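Local structure of ornithine carbamoyltransferase (Gloeobacter violaceus, 3GD5) at residues A[68-71]-A[76-79]; A[127-132]-A[305-310]. The protein probably catalyses the reversible transfer of the carbamoyl group from carbamoyl phosphate to ornithine, giving citrulline and phosphate in arginine biosynthesis. All blocks are in the same frame, centred on the assembly; numbering follows the deposited sequence.

Interaction 1 of 2, residues A[68-71]-A[76-79]; sequences VAMY and QVID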
ATOM      1  N   VAL A  68      23.641  16.576 -13.117  1.00 32.56           N
ATOM      2  CA  VAL A  68      25.001  16.565 -13.621  1.00 32.64           C
ATOM      3  C   VAL A  68      25.279  17.920 -14.274  1.00 34.04           C
ATOM      4  O   VAL A  68      26.410  18.416 -14.229  1.00 35.42           O
ATOM      5  CB  VAL A  68      25.225  15.430 -14.650  1.00 35.56           C
ATOM      6  CG1 VAL A  68      26.645  15.514 -15.218  1.00 34.13           C
ATOM      7  CG2 VAL A  68      25.027  14.066 -13.970  1.00 33.56           C
ATOM      8  N   ALA A  69      24.249  18.527 -14.863  1.00 34.03           N
ATOM      9  CA  ALA A  69      24.409  19.840 -15.501  1.00 35.41           C
ATOM     10  C   ALA A  69      24.833  20.859 -14.449  1.00 35.36           C
ATOM     11  O   ALA A  69      25.835  21.562 -14.615  1.00 36.07           O
ATOM     12  CB  ALA A  69      23.100  20.280 -16.164  1.00 35.73           C
ATOM     13  N   MET A  70      24.083  20.930 -13.356  1.00 34.72           N
ATOM     14  CA  MET A  70      24.414  21.865 -12.287  1.00 35.23           C
ATOM     15  C   MET A  70      25.783  21.537 -11.677  1.00 36.10           C
ATOM     16  O   MET A  70      26.546  22.439 -11.322  1.00 38.56           O
ATOM     17  CB  MET A  70      23.323  21.847 -11.214  1.00 32.32           C
ATOM     18  CG  MET A  70      23.484  22.941 -10.164  1.00 32.47           C
ATOM     19  SD  MET A  70      23.600  24.606 -10.880  1.00 28.44           S
ATOM     20  CE  MET A  70      23.218  25.611  -9.383  1.00 28.08           C
ATOM     21  N   TYR A  71      26.116  20.253 -11.562  1.00 36.42           N
ATOM     22  CA  TYR A  71      27.421  19.893 -11.009  1.00 36.13           C
ATOM     23  C   TYR A  71      28.565  20.375 -11.910  1.00 35.98           C
ATOM     24  O   TYR A  71      29.615  20.787 -11.423  1.00 35.55           O
ATOM     25  CB  TYR A  71      27.551  18.383 -10.824  1.00 36.51           C
ATOM     26  CG  TYR A  71      26.789  17.809  -9.654  1.00 36.88           C
ATOM     27  CD1 TYR A  71      26.286  18.629  -8.638  1.00 37.50           C
ATOM     28  CD2 TYR A  71      26.584  16.435  -9.555  1.00 36.28           C
ATOM     29  CE1 TYR A  71      25.595  18.083  -7.551  1.00 36.65           C
ATOM     30  CE2 TYR A  71      25.902  15.881  -8.484  1.00 35.48           C
ATOM     31  CZ  TYR A  71      25.413  16.701  -7.490  1.00 35.78           C
ATOM     32  OH  TYR A  71      24.751  16.127  -6.430  1.00 40.02           O
ATOM     33  N   GLN A  76      25.404  23.285  -6.467  1.00 35.04           N
ATOM     34  CA  GLN A  76      24.858  22.137  -5.755  1.00 37.85           C
ATOM     35  C   GLN A  76      23.414  21.901  -6.185  1.00 36.78           C
ATOM     36  O   GLN A  76      22.795  22.769  -6.805  1.00 36.75           O
ATOM     37  CB  GLN A  76      24.936  22.341  -4.237  1.00 37.55           C
ATOM     38  CG  GLN A  76      26.137  21.642  -3.597  1.00 41.62           C
ATOM     39  CD  GLN A  76      26.191  20.148  -3.932  1.00 45.12           C
ATOM     40  OE1 GLN A  76      25.154  19.480  -4.069  1.00 47.84           O
ATOM     41  NE2 GLN A  76      27.399  19.619  -4.051  1.00 43.95           N
ATOM     42  N   VAL A  77      22.888  20.727  -5.840  1.00 35.13           N
ATOM     43  CA  VAL A  77      21.530  20.338  -6.202  1.00 33.97           C
ATOM     44  C   VAL A  77      20.814  19.656  -5.037  1.00 36.69           C
ATOM     45  O   VAL A  77      21.432  18.900  -4.275  1.00 34.23           O
ATOM     46  CB  VAL A  77      21.563  19.335  -7.387  1.00 34.48           C
ATOM     47  CG1 VAL A  77      20.177  18.809  -7.679  1.00 30.27           C
ATOM     48  CG2 VAL A  77      22.166  20.004  -8.624  1.00 32.69           C
ATOM     49  N   ILE A  78      19.516  19.918  -4.899  1.00 37.42           N
ATOM     50  CA  ILE A  78      18.725  19.276  -3.849  1.00 39.66           C
ATOM     51  C   ILE A  78      17.378  18.826  -4.406  1.00 41.25           C
ATOM     52  O   ILE A  78      16.684  19.597  -5.077  1.00 39.53           O
ATOM     53  CB  ILE A  78      18.450  20.215  -2.656  1.00 41.07           C
ATOM     54  CG1 ILE A  78      19.765  20.771  -2.112  1.00 42.66           C
ATOM     55  CG2 ILE A  78      17.738  19.442  -1.539  1.00 40.00           C
ATOM     56  CD1 ILE A  78      19.586  21.728  -0.957  1.00 45.48           C
ATOM     57  N   ASP A  79      17.017  17.574  -4.139  1.00 42.82           N
ATOM     58  CA  ASP A  79      15.740  17.041  -4.598  1.00 44.57           C
ATOM     59  C   ASP A  79      14.735  17.339  -3.491  1.00 45.59           C
ATOM     60  O   ASP A  79      14.948  16.943  -2.347  1.00 45.00           O
ATOM     61  CB  ASP A  79      15.836  15.527  -4.816  1.00 46.64           C
ATOM     62  CG  ASP A  79      14.647  14.969  -5.589  1.00 48.59           C
ATOM     63  OD1 ASP A  79      13.561  15.587  -5.551  1.00 49.05           O
ATOM     64  OD2 ASP A  79      14.796  13.909  -6.229  1.00 51.55           O
TER
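Met70 and Val77 meet through aliphatic carbons: CB of Met70 sits 3.4 Å from CG2 of Val77, tighter than a usual van der Waals contact. The Met70 chain leaves with CG anti to the backbone N (chi1 -171°), which carries CG over to the strand, 3.4 Å from the backbone O of Gln76. The same Val77 methyl is shared with Tyr71, whose CE1 lies 4.1 Å from Val77 CG2, approached obliquely. Gln76 reaches the ring by another route. Its side chain starts away from the helix, bends at chi2, and brings OE1 to the ring edge, near its plane, 3.8 Å from Tyr71 CE1.

Helix 60-72 is the crossover of a beta-alpha-beta unit between the parallel strands 50-55 and 76-79, and these contacts seat its last turn on the second strand, the outermost, within this chain, of the sheet of the carbamoyl phosphate domain.

OE1 is also held from its own strand: Val77 N donates to Gln76 OE1 over 3.1 Å, from above the carbonyl plane. Without this amide, as with an alanine here, the Val77 N-H would probably lose its acceptor and a gap would open beside the Tyr71 ring edge. Further out, Leu51 backs Met70 and Leu53 backs Val77, while Gln76 also packs on Tyr71 of a neighbouring subunit.

Interaction 2 of 2, residues A[127-132]-A[305-310]; sequences PVINAL and KAVLAA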
ATOM      1  N   PRO A 127      14.321  31.996 -10.257  1.00 37.19           N
ATOM      2  CA  PRO A 127      14.124  31.382 -11.573  1.00 37.81           C
ATOM      3  C   PRO A 127      13.469  30.007 -11.504  1.00 38.99           C
ATOM      4  O   PRO A 127      13.886  29.150 -10.722  1.00 40.07           O
ATOM      5  CB  PRO A 127      15.537  31.311 -12.139  1.00 37.52           C
ATOM      6  CG  PRO A 127      16.235  32.467 -11.486  1.00 37.14           C
ATOM      7  CD  PRO A 127      15.727  32.400 -10.065  1.00 36.46           C
ATOM      8  N   VAL A 128      12.439  29.799 -12.317  1.00 38.87           N
ATOM      9  CA  VAL A 128      11.753  28.516 -12.366  1.00 37.40           C
ATOM     10  C   VAL A 128      11.837  27.941 -13.777  1.00 38.06           C
ATOM     11  O   VAL A 128      11.529  28.619 -14.761  1.00 38.94           O
ATOM     12  CB  VAL A 128      10.273  28.639 -11.954  1.00 38.49           C
ATOM     13  CG1 VAL A 128       9.545  27.322 -12.226  1.00 39.18           C
ATOM     14  CG2 VAL A 128      10.175  28.995 -10.478  1.00 37.65           C
ATOM     15  N   ILE A 129      12.262  26.685 -13.868  1.00 35.71           N
ATOM     16  CA  ILE A 129      12.409  26.011 -15.146  1.00 34.39           C
ATOM     17  C   ILE A 129      11.429  24.860 -15.246  1.00 34.88           C
ATOM     18  O   ILE A 129      11.255  24.095 -14.297  1.00 36.62           O
ATOM     19  CB  ILE A 129      13.837  25.456 -15.305  1.00 33.78           C
ATOM     20  CG1 ILE A 129      14.846  26.599 -15.207  1.00 33.47           C
ATOM     21  CG2 ILE A 129      13.972  24.712 -16.622  1.00 33.21           C
ATOM     22  CD1 ILE A 129      16.260  26.136 -14.931  1.00 35.07           C
ATOM     23  N   ASN A 130      10.790  24.737 -16.399  1.00 35.30           N
ATOM     24  CA  ASN A 130       9.841  23.663 -16.636  1.00 35.78           C
ATOM     25  C   ASN A 130      10.628  22.398 -16.964  1.00 35.99           C
ATOM     26  O   ASN A 130      11.209  22.289 -18.042  1.00 35.70           O
ATOM     27  CB  ASN A 130       8.913  24.021 -17.808  1.00 35.21           C
ATOM     28  CG  ASN A 130       7.998  22.877 -18.198  1.00 35.59           C
ATOM     29  OD1 ASN A 130       8.137  21.764 -17.700  1.00 36.76           O
ATOM     30  ND2 ASN A 130       7.061  23.143 -19.101  1.00 32.61           N
ATOM     31  N   ALA A 131      10.647  21.453 -16.024  1.00 35.92           N
ATOM     32  CA  ALA A 131      11.353  20.195 -16.208  1.00 35.58           C
ATOM     33  C   ALA A 131      10.487  19.284 -17.064  1.00 36.45           C
ATOM     34  O   ALA A 131      10.989  18.400 -17.755  1.00 38.43           O
ATOM     35  CB  ALA A 131      11.628  19.547 -14.860  1.00 35.81           C
ATOM     36  N   LEU A 132       9.178  19.508 -16.996  1.00 35.94           N
ATOM     37  CA  LEU A 132       8.206  18.752 -17.770  1.00 35.72           C
ATOM     38  C   LEU A 132       6.800  18.955 -17.203  1.00 35.42           C
ATOM     39  O   LEU A 132       6.605  18.918 -15.986  1.00 34.15           O
ATOM     40  CB  LEU A 132       8.544  17.254 -17.745  1.00 38.74           C
ATOM     41  CG  LEU A 132       8.084  16.390 -18.929  1.00 42.09           C
ATOM     42  CD1 LEU A 132       8.443  14.933 -18.677  1.00 42.61           C
ATOM     43  CD2 LEU A 132       6.591  16.531 -19.130  1.00 44.33           C
ATOM     44  N   LYS A 305      22.474  22.799 -19.117  1.00 35.21           N
ATOM     45  CA  LYS A 305      23.552  23.617 -18.539  1.00 37.96           C
ATOM     46  C   LYS A 305      23.399  25.050 -19.059  1.00 37.93           C
ATOM     47  O   LYS A 305      23.583  26.015 -18.322  1.00 36.66           O
ATOM     48  CB  LYS A 305      24.929  23.091 -18.951  1.00 40.15           C
ATOM     49  CG  LYS A 305      25.339  21.814 -18.251  1.00 43.66           C
ATOM     50  CD  LYS A 305      26.663  21.280 -18.772  1.00 41.94           C
ATOM     51  CE  LYS A 305      27.808  22.251 -18.552  1.00 40.41           C
ATOM     52  NZ  LYS A 305      29.067  21.578 -18.953  1.00 38.91           N
ATOM     53  N   ALA A 306      23.061  25.181 -20.340  1.00 38.06           N
ATOM     54  CA  ALA A 306      22.867  26.499 -20.935  1.00 39.57           C
ATOM     55  C   ALA A 306      21.687  27.224 -20.288  1.00 39.03           C
ATOM     56  O   ALA A 306      21.760  28.429 -20.053  1.00 40.68           O
ATOM     57  CB  ALA A 306      22.653  26.377 -22.439  1.00 38.79           C
ATOM     58  N   VAL A 307      20.597  26.520 -19.992  1.00 39.33           N
ATOM     59  CA  VAL A 307      19.472  27.208 -19.358  1.00 40.53           C
ATOM     60  C   VAL A 307      19.863  27.631 -17.948  1.00 39.61           C
ATOM     61  O   VAL A 307      19.661  28.782 -17.566  1.00 40.82           O
ATOM     62  CB  VAL A 307      18.184  26.337 -19.290  1.00 41.14           C
ATOM     63  CG1 VAL A 307      17.847  25.807 -20.666  1.00 42.88           C
ATOM     64  CG2 VAL A 307      18.355  25.202 -18.302  1.00 46.13           C
ATOM     65  N   LEU A 308      20.440  26.706 -17.181  1.00 39.16           N
ATOM     66  CA  LEU A 308      20.864  27.008 -15.817  1.00 38.33           C
ATOM     67  C   LEU A 308      21.800  28.227 -15.828  1.00 38.75           C
ATOM     68  O   LEU A 308      21.621  29.175 -15.060  1.00 37.21           O
ATOM     69  CB  LEU A 308      21.573  25.793 -15.192  1.00 35.43           C
ATOM     70  CG  LEU A 308      20.700  24.549 -14.923  1.00 36.43           C
ATOM     71  CD1 LEU A 308      21.572  23.384 -14.519  1.00 30.64           C
ATOM     72  CD2 LEU A 308      19.678  24.847 -13.837  1.00 32.54           C
ATOM     73  N   ALA A 309      22.792  28.206 -16.708  1.00 36.89           N
ATOM     74  CA  ALA A 309      23.723  29.319 -16.796  1.00 39.07           C
ATOM     75  C   ALA A 309      22.984  30.612 -17.142  1.00 38.66           C
ATOM     76  O   ALA A 309      23.150  31.631 -16.479  1.00 38.09           O
ATOM     77  CB  ALA A 309      24.782  29.028 -17.840  1.00 39.49           C
ATOM     78  N   ALA A 310      22.154  30.552 -18.176  1.00 38.99           N
ATOM     79  CA  ALA A 310      21.401  31.713 -18.633  1.00 40.41           C
ATOM     80  C   ALA A 310      20.466  32.331 -17.604  1.00 41.51           C
ATOM     81  O   ALA A 310      20.433  33.550 -17.455  1.00 41.30           O
ATOM     82  CB  ALA A 310      20.607  31.356 -19.884  1.00 39.50           C
TER
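Ile129, on strand 128-130, faces Val307 on helix 293-312, and their CA atoms, 8.3 Å apart, are the nearest CA pair across the two segments. At that spacing the gap is bridged by side chains alone. The strand is extended through Ile129 and the chain turns a corner at Ala131; the helix is regular here, with Ala309 N bonded to Lys305 O at 2.8 Å and Ala310 N to Ala306 O at 2.9 Å.

One methyl carries the strand's share of the contact. Ile129 CD1 lies 3.8 Å from CD2 of Leu308 and 4.1 Å from CG2 of Val307, touching two consecutive helix residues. Its chain is extended at chi2 (162°), which pushes CD1 out to the helix. The helix answers with one methyl from each residue: Val307 CB points at the strand and its chain meets Ile129 obliquely, whereas Leu308 starts off to the flank and swings CD2 in, crossing the isoleucine at about a right angle.

Strand 128-130 is outermost, within this chain, of the four parallel strands in the carbamoyl phosphate domain; its backbone bonds to strand 106-110, and Leu16 also bonds to Val128 and Asn130. Helix 293-312 comes from the far end of the chain, which, having passed through the ornithine domain, returns to the carbamoyl phosphate domain, as in the carbamoyltransferase fold.

All three touching residues are buried and apolar. Beyond them, Val307 also packs on Leu30 of helix 24-39 and Leu308 on Ala69 of helix 60-72, so the C-terminal helix touches both helices. Ile129 has a further neighbour in Cys139, a likely carbamoyl phosphate-binding residue; the side chains of Ile129 and Cys139 are about 4 Å apart.

Overall arrangement
Interactions 1 and 2 have centres about 12 Å apart and reach the same parallel sheet at its two outermost strands within the chain, 76-79 and 128-130. They join directly where helix 60-72 meets helix 293-312: Ala69 CB is 3.4 Å from Lys305 CG, and Leu308 CD1 lies 3.7 Å from Met70 N. Leu308 thus serves both, with CD2 turned to the strand and CD1 to the crossover helix. Thr62, a probable carbamoyl phosphate-binding residue on helix 60-72, has its side chain about 8 Å from that of Ile129 and about 10 Å from that of Val77.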